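Local coordinates for protein 4-hydroxybutyrate coenzyme A transferase (Shewanella oneidensis, PDB 2OAS) that probably transfers coenzyme A between carboxylic acids such as 4-hydroxybutyrate and acetate, and binds coenzyme A in a pocket of the same chain, at residues A148-Q153 / V171-A176; V33-L38 / E56-L61; A29-L34 / T113-V118. All coordinates share one frame; numbering follows the deposited sequence.

Overall arrangement
All three contacts lie in the N-terminal part of the chain, around one parallel sheet and the helix 32-41 that covers it. Interaction 1 joins neighbouring strands 145-150 and 170-173 and is partly buried: Ala148, His149, Ile150 and Val171 lie inside, Glu173 and most of the loop end outside; backbone bonds of the ladder give way to the Asn151 amide. Interactions 2 and 3 are buried and both use helix 32-41; interaction 2 ties it to the loop 56-61 through leucines and one serine-carboxylate bond, interaction 3 lays its start on strand 113-118. Interactions 1 and 3 are linked by a bond between Asn151 ND2 and Gln117 OE1, and Leu34 packs on His149.

Interaction 1. Residues A148-Q153 / V171-A176; sequences AHINPQ and VYEQSA
Ala148 and Val171 start a run of parallel beta bridges between neighbouring strands, with Tyr172 N donating to Ala148 O at 3.2 Å. On the next residue the side chain joins in. His149 has CG anti to its backbone N (chi1 154°), and this brings the imidazole edge up to the other strand: ND1 makes a weak bond to Tyr172 O, and CE1 lies 3.1 Å from Gln174 O, close to the ring plane. Val33 and Leu34 of helix 32-41 pack on this same histidine.

Ile150 continues the ladder, paired with Glu173. Its N donates to Tyr172 O at 2.9 Å, the carbonyl that ND1 also approaches, while its own O receives Gln174 N. Its branch CG2 lies against the Glu173 chain, on the sheet face that also carries Ala148 and Val171.

Past the strand ends Asn151 takes over with its amide. OD1 receives Ala176 N at 3.2 Å and Gln153 N at 2.8 Å, the latter closing an Asx turn; the two donors come from opposite faces of the amide plane. ND2 gives one bond to Ala176 O at 3.2 Å and another to Gln117 OE1 on strand 113-118. Pro152 then sets its ring carbons against Ser175 OG, CG at 3.4 Å, and Gln153 lays CB and CG beside Ala176 O.

The chemistry thus changes along the segment from backbone pairing to a side-chain amide that bonds both N and O of Ala176, from out-of-plane directions. The two segments stay joined by hydrogen bonds beyond the ladder, and the four bonds of the Asn151 amide probably leave the group little freedom to rotate.

Interaction 2. Residues V33-L38 / E56-L61; sequences VLLDAL and EGAESL
Ser60 OG donates to Asp36 OD1 at 2.7 Å, the one hydrogen bond between 33-38 and 56-61. This is a helix-to-loop contact within the parallel alpha/beta domain, with a polar bond beside a leucine cluster. The serine hydroxyl meets the carboxylate on its anti side, 30° out of plane. It gets there because chi1 of 66° sets OG between the backbone N and the carbonyl carbon, while Asp36 leans back toward its own N. OD2, the other oxygen, forms a salt bridge with Lys32 one turn earlier, so the carboxylate is held at both ends and its rotation is probably restricted. An alanine in place of Asp36 is likely to leave the Ser60 hydroxyl without this acceptor and Lys32 without its charged mate, freeing the lysine to swing.

Leu35 points toward the loop. Its side chain crosses that of Leu61 at about a right angle: CD2 touches Leu61 CD1 at 3.4 Å, and CB also rests on this methyl. The other branch of Leu35 reaches Ala58: Leu35 CD1 lies 3.8 Å from Ala58 CB. Leu61 also touches Leu70 and His72 of strand 70-74, which carry the packing into the sheet. The second methyl of Leu61 turns to the helix backbone, where CD2 lies 3.6 Å from Leu35 O.

Interaction 3. Residues A29-L34 / T113-V118; sequences ATPKVL and TAIIQV
The N-terminal end of helix 32-41 sits on strand 113-118 of the parallel sheet, with Pro31 at the N-cap position and at the centre of an inverse gamma turn. Pro31 lies on the strand backbone: its CG is 3.6 Å from Ile115 O and 3.7 Å from Ile116 C, and its CB meets the branch CG2 of Ile115. From the first turn of the helix Leu34 comes across the same methyl obliquely, CD2 at 3.5 Å from Ile115 CG2, so that one isoleucine branch is shared by proline and leucine.

Two residues before the proline, the contact turns polar. The Gln117 chain runs out fully extended (chi1 -172°, chi2 176°) and delivers NE2 to Ala29 O at 2.9 Å. That oxygen lies in the amide plane of the glutamine, yet the donor stands well above the plane of the Ala29 carbonyl. With OE1 engaged by Asn151, both ends of this buried group have partners, which is consistent with the modelled orientation of the amide. The helix following strand 21-24 lies over the neighbouring strand 113-118 of a parallel sheet, an arrangement consistent with the Rossmann-like fold of this family's N-terminal domain.

Interaction 1. Residues A148-Q153 / V171-A176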
# COMPACT_ATOMS: atom_id res chain seq x y z
N ALA A 148 -10.65 29.04 17.90
CA ALA A 148 -10.62 28.03 18.94
C ALA A 148 -11.72 28.11 19.97
O ALA A 148 -12.16 29.19 20.37
CB ALA A 148 -9.26 28.08 19.66
N HIS A 149 -12.15 26.95 20.42
CA HIS A 149 -13.17 26.90 21.42
C HIS A 149 -12.49 26.37 22.66
O HIS A 149 -12.01 25.24 22.68
CB HIS A 149 -14.30 25.99 20.94
CG HIS A 149 -15.08 25.38 22.05
ND1 HIS A 149 -15.54 26.12 23.12
CD2 HIS A 149 -15.44 24.10 22.29
CE1 HIS A 149 -16.14 25.31 23.98
NE2 HIS A 149 -16.10 24.08 23.50
N ILE A 150 -12.41 27.20 23.69
CA ILE A 150 -11.77 26.79 24.93
C ILE A 150 -12.75 26.04 25.82
O ILE A 150 -13.75 26.59 26.29
CB ILE A 150 -11.22 27.99 25.69
CG1 ILE A 150 -10.19 28.71 24.82
CG2 ILE A 150 -10.64 27.52 27.03
CD1 ILE A 150 -9.60 29.95 25.45
N ASN A 151 -12.44 24.77 26.06
CA ASN A 151 -13.30 23.92 26.86
C ASN A 151 -12.56 23.31 28.02
O ASN A 151 -11.68 22.49 27.83
CB ASN A 151 -13.87 22.80 25.99
CG ASN A 151 -14.77 21.88 26.76
OD1 ASN A 151 -15.08 22.10 27.93
ND2 ASN A 151 -15.23 20.82 26.09
N PRO A 152 -12.92 23.70 29.25
CA PRO A 152 -12.30 23.19 30.47
C PRO A 152 -12.41 21.67 30.58
O PRO A 152 -11.73 21.06 31.40
CB PRO A 152 -13.08 23.89 31.57
CG PRO A 152 -13.38 25.21 30.97
CD PRO A 152 -13.79 24.85 29.56
N GLN A 153 -13.28 21.07 29.77
CA GLN A 153 -13.47 19.63 29.80
C GLN A 153 -12.43 18.94 28.92
O GLN A 153 -12.15 17.76 29.09
CB GLN A 153 -14.88 19.27 29.32
CG GLN A 153 -15.98 19.96 30.11
CD GLN A 153 -15.88 19.68 31.61
OE1 GLN A 153 -16.15 20.57 32.44
NE2 GLN A 153 -15.49 18.44 31.98
N VAL A 171 -11.43 33.51 20.06
CA VAL A 171 -11.56 32.52 21.13
C VAL A 171 -12.88 32.65 21.89
O VAL A 171 -13.26 33.74 22.31
CB VAL A 171 -10.36 32.68 22.11
CG1 VAL A 171 -10.72 32.19 23.46
CG2 VAL A 171 -9.17 31.90 21.59
N TYR A 172 -13.59 31.54 22.06
CA TYR A 172 -14.84 31.51 22.81
C TYR A 172 -14.72 30.41 23.86
O TYR A 172 -14.37 29.27 23.55
CB TYR A 172 -16.04 31.22 21.91
CG TYR A 172 -17.31 30.94 22.69
CD1 TYR A 172 -17.87 31.93 23.52
CD2 TYR A 172 -17.92 29.69 22.65
CE1 TYR A 172 -19.01 31.66 24.30
CE2 TYR A 172 -19.05 29.41 23.43
CZ TYR A 172 -19.59 30.40 24.25
OH TYR A 172 -20.67 30.11 25.03
N GLU A 173 -15.02 30.75 25.10
CA GLU A 173 -14.88 29.78 26.17
C GLU A 173 -16.16 29.33 26.87
O GLU A 173 -16.94 30.15 27.33
CB GLU A 173 -13.92 30.32 27.22
CG GLU A 173 -13.72 29.41 28.41
CD GLU A 173 -12.85 30.04 29.48
OE1 GLU A 173 -13.29 31.05 30.08
OE2 GLU A 173 -11.73 29.54 29.71
N GLN A 174 -16.34 28.02 26.94
CA GLN A 174 -17.49 27.45 27.64
C GLN A 174 -17.26 25.95 27.84
O GLN A 174 -16.68 25.29 26.99
CB GLN A 174 -18.79 27.73 26.89
CG GLN A 174 -19.28 26.61 26.00
CD GLN A 174 -20.79 26.62 25.84
OE1 GLN A 174 -21.38 27.58 25.33
NE2 GLN A 174 -21.43 25.55 26.28
N SER A 175 -17.67 25.43 28.99
CA SER A 175 -17.53 24.01 29.28
C SER A 175 -18.63 23.28 28.53
O SER A 175 -19.81 23.63 28.63
CB SER A 175 -17.68 23.73 30.78
OG SER A 175 -16.57 24.20 31.51
N ALA A 176 -18.24 22.26 27.78
CA ALA A 176 -19.20 21.47 27.03
C ALA A 176 -18.84 20.01 27.20
O ALA A 176 -17.74 19.67 27.64
CB ALA A 176 -19.15 21.85 25.57

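Interaction 2. Residues V33-L38 / E56-L61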
# COMPACT_ATOMS: atom_id res chain seq x y z
N VAL A 33 -19.77 23.06 19.67
CA VAL A 33 -20.21 24.38 20.12
C VAL A 33 -20.03 25.42 19.03
O VAL A 33 -20.89 26.27 18.82
CB VAL A 33 -19.41 24.85 21.35
CG1 VAL A 33 -19.89 26.22 21.79
CG2 VAL A 33 -19.57 23.86 22.48
N LEU A 34 -18.91 25.35 18.33
CA LEU A 34 -18.61 26.29 17.26
C LEU A 34 -19.31 25.90 15.97
O LEU A 34 -19.81 26.75 15.26
CB LEU A 34 -17.10 26.36 17.03
CG LEU A 34 -16.34 27.62 17.48
CD1 LEU A 34 -16.90 28.16 18.78
CD2 LEU A 34 -14.84 27.28 17.62
N LEU A 35 -19.35 24.61 15.68
CA LEU A 35 -19.97 24.15 14.45
C LEU A 35 -21.48 24.43 14.47
O LEU A 35 -22.07 24.65 13.41
CB LEU A 35 -19.67 22.66 14.22
CG LEU A 35 -18.23 22.24 13.82
CD1 LEU A 35 -18.17 20.74 13.69
CD2 LEU A 35 -17.78 22.88 12.51
N ASP A 36 -22.11 24.43 15.64
CA ASP A 36 -23.54 24.72 15.70
C ASP A 36 -23.75 26.19 15.40
O ASP A 36 -24.75 26.57 14.79
CB ASP A 36 -24.15 24.37 17.06
CG ASP A 36 -24.36 22.87 17.24
OD1 ASP A 36 -24.18 22.11 16.26
OD2 ASP A 36 -24.71 22.44 18.36
N ALA A 37 -22.82 27.04 15.82
CA ALA A 37 -22.97 28.46 15.55
C ALA A 37 -22.77 28.71 14.05
O ALA A 37 -23.36 29.63 13.48
CB ALA A 37 -21.98 29.26 16.36
N LEU A 38 -21.94 27.89 13.42
CA LEU A 38 -21.66 28.01 12.00
C LEU A 38 -22.86 27.51 11.21
O LEU A 38 -23.03 27.85 10.04
CB LEU A 38 -20.41 27.20 11.64
CG LEU A 38 -19.95 27.16 10.19
CD1 LEU A 38 -19.62 28.57 9.72
CD2 LEU A 38 -18.76 26.24 10.05
N GLU A 56 -18.02 14.03 15.02
CA GLU A 56 -19.00 13.58 16.00
C GLU A 56 -19.90 14.73 16.45
O GLU A 56 -19.41 15.79 16.80
CB GLU A 56 -18.29 13.01 17.22
CG GLU A 56 -17.38 11.81 16.93
CD GLU A 56 -18.04 10.47 17.23
OE1 GLU A 56 -17.45 9.42 16.89
OE2 GLU A 56 -19.15 10.47 17.81
N GLY A 57 -21.21 14.50 16.45
CA GLY A 57 -22.15 15.52 16.88
C GLY A 57 -22.23 16.76 16.01
O GLY A 57 -22.58 17.83 16.50
N ALA A 58 -21.93 16.64 14.72
CA ALA A 58 -21.99 17.78 13.82
C ALA A 58 -23.12 17.62 12.79
O ALA A 58 -23.03 18.14 11.68
CB ALA A 58 -20.66 17.96 13.11
N GLU A 59 -24.17 16.89 13.17
CA GLU A 59 -25.28 16.69 12.24
C GLU A 59 -26.07 17.94 11.93
O GLU A 59 -26.91 17.94 11.03
CB GLU A 59 -26.23 15.59 12.73
CG GLU A 59 -26.54 15.60 14.20
CD GLU A 59 -25.41 15.01 15.02
OE1 GLU A 59 -24.98 13.88 14.70
OE2 GLU A 59 -24.96 15.67 15.98
N SER A 60 -25.80 19.02 12.67
CA SER A 60 -26.51 20.27 12.42
C SER A 60 -26.00 20.89 11.11
O SER A 60 -26.72 21.62 10.43
CB SER A 60 -26.31 21.26 13.58
OG SER A 60 -24.97 21.69 13.68
N LEU A 61 -24.75 20.58 10.75
CA LEU A 61 -24.15 21.09 9.54
C LEU A 61 -24.54 20.27 8.31
O LEU A 61 -24.11 20.56 7.20
CB LEU A 61 -22.63 21.11 9.65
CG LEU A 61 -22.05 22.19 10.56
CD1 LEU A 61 -20.53 22.03 10.62
CD2 LEU A 61 -22.42 23.56 10.03

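Interaction 3. Residues A29-L34 / T113-V118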
# COMPACT_ATOMS: atom_id res chain seq x y z
N ALA A 29 -12.93 15.49 19.29
CA ALA A 29 -12.66 16.92 19.48
C ALA A 29 -13.50 17.84 18.61
O ALA A 29 -13.38 19.06 18.73
CB ALA A 29 -11.17 17.19 19.23
N THR A 30 -14.34 17.26 17.75
CA THR A 30 -15.20 18.05 16.88
C THR A 30 -15.79 19.21 17.68
O THR A 30 -16.45 19.01 18.68
CB THR A 30 -16.33 17.16 16.29
OG1 THR A 30 -15.75 16.13 15.50
CG2 THR A 30 -17.28 17.98 15.42
N PRO A 31 -15.52 20.44 17.25
CA PRO A 31 -16.00 21.64 17.92
C PRO A 31 -17.48 21.88 17.73
O PRO A 31 -17.88 22.85 17.08
CB PRO A 31 -15.16 22.76 17.29
CG PRO A 31 -13.95 22.05 16.73
CD PRO A 31 -14.57 20.79 16.17
N LYS A 32 -18.29 21.00 18.32
CA LYS A 32 -19.74 21.10 18.22
C LYS A 32 -20.27 22.50 18.58
O LYS A 32 -21.12 23.05 17.87
CB LYS A 32 -20.39 20.06 19.14
CG LYS A 32 -21.89 19.93 18.95
CD LYS A 32 -22.51 18.94 19.94
CE LYS A 32 -24.01 18.86 19.73
NZ LYS A 32 -24.61 20.22 19.79
N VAL A 33 -19.77 23.06 19.67
CA VAL A 33 -20.21 24.38 20.12
C VAL A 33 -20.03 25.42 19.03
O VAL A 33 -20.89 26.27 18.82
CB VAL A 33 -19.41 24.85 21.35
CG1 VAL A 33 -19.89 26.22 21.79
CG2 VAL A 33 -19.57 23.86 22.48
N LEU A 34 -18.91 25.35 18.33
CA LEU A 34 -18.61 26.29 17.26
C LEU A 34 -19.31 25.90 15.97
O LEU A 34 -19.81 26.75 15.26
CB LEU A 34 -17.10 26.36 17.03
CG LEU A 34 -16.34 27.62 17.48
CD1 LEU A 34 -16.90 28.16 18.78
CD2 LEU A 34 -14.84 27.28 17.62
N THR A 113 -9.21 28.78 7.37
CA THR A 113 -9.40 28.81 8.81
C THR A 113 -9.67 27.43 9.39
O THR A 113 -10.36 26.61 8.79
CB THR A 113 -10.56 29.78 9.22
OG1 THR A 113 -11.56 29.07 9.92
CG2 THR A 113 -11.17 30.46 8.01
N ALA A 114 -9.11 27.19 10.57
CA ALA A 114 -9.28 25.92 11.26
C ALA A 114 -10.11 26.09 12.52
O ALA A 114 -9.79 26.93 13.37
CB ALA A 114 -7.92 25.34 11.63
N ILE A 115 -11.17 25.31 12.65
CA ILE A 115 -12.01 25.37 13.82
C ILE A 115 -11.51 24.29 14.76
O ILE A 115 -11.45 23.11 14.40
CB ILE A 115 -13.49 25.04 13.50
CG1 ILE A 115 -13.94 25.78 12.24
CG2 ILE A 115 -14.35 25.41 14.70
CD1 ILE A 115 -13.80 27.28 12.31
N ILE A 116 -11.15 24.67 15.98
CA ILE A 116 -10.64 23.67 16.90
C ILE A 116 -11.16 23.81 18.32
O ILE A 116 -11.69 24.84 18.70
CB ILE A 116 -9.10 23.70 16.92
CG1 ILE A 116 -8.61 25.04 17.46
CG2 ILE A 116 -8.57 23.54 15.52
CD1 ILE A 116 -7.10 25.13 17.52
N GLN A 117 -11.00 22.75 19.10
CA GLN A 117 -11.42 22.73 20.49
C GLN A 117 -10.19 22.42 21.35
O GLN A 117 -9.58 21.36 21.20
CB GLN A 117 -12.46 21.64 20.72
CG GLN A 117 -13.06 21.70 22.11
CD GLN A 117 -14.15 20.69 22.31
OE1 GLN A 117 -14.83 20.70 23.33
NE2 GLN A 117 -14.33 19.81 21.34
N VAL A 118 -9.83 23.33 22.26
CA VAL A 118 -8.66 23.12 23.12
C VAL A 118 -8.91 23.28 24.61
O VAL A 118 -9.94 23.80 25.04
CB VAL A 118 -7.50 24.08 22.77
CG1 VAL A 118 -7.07 23.92 21.32
CG2 VAL A 118 -7.93 25.51 23.05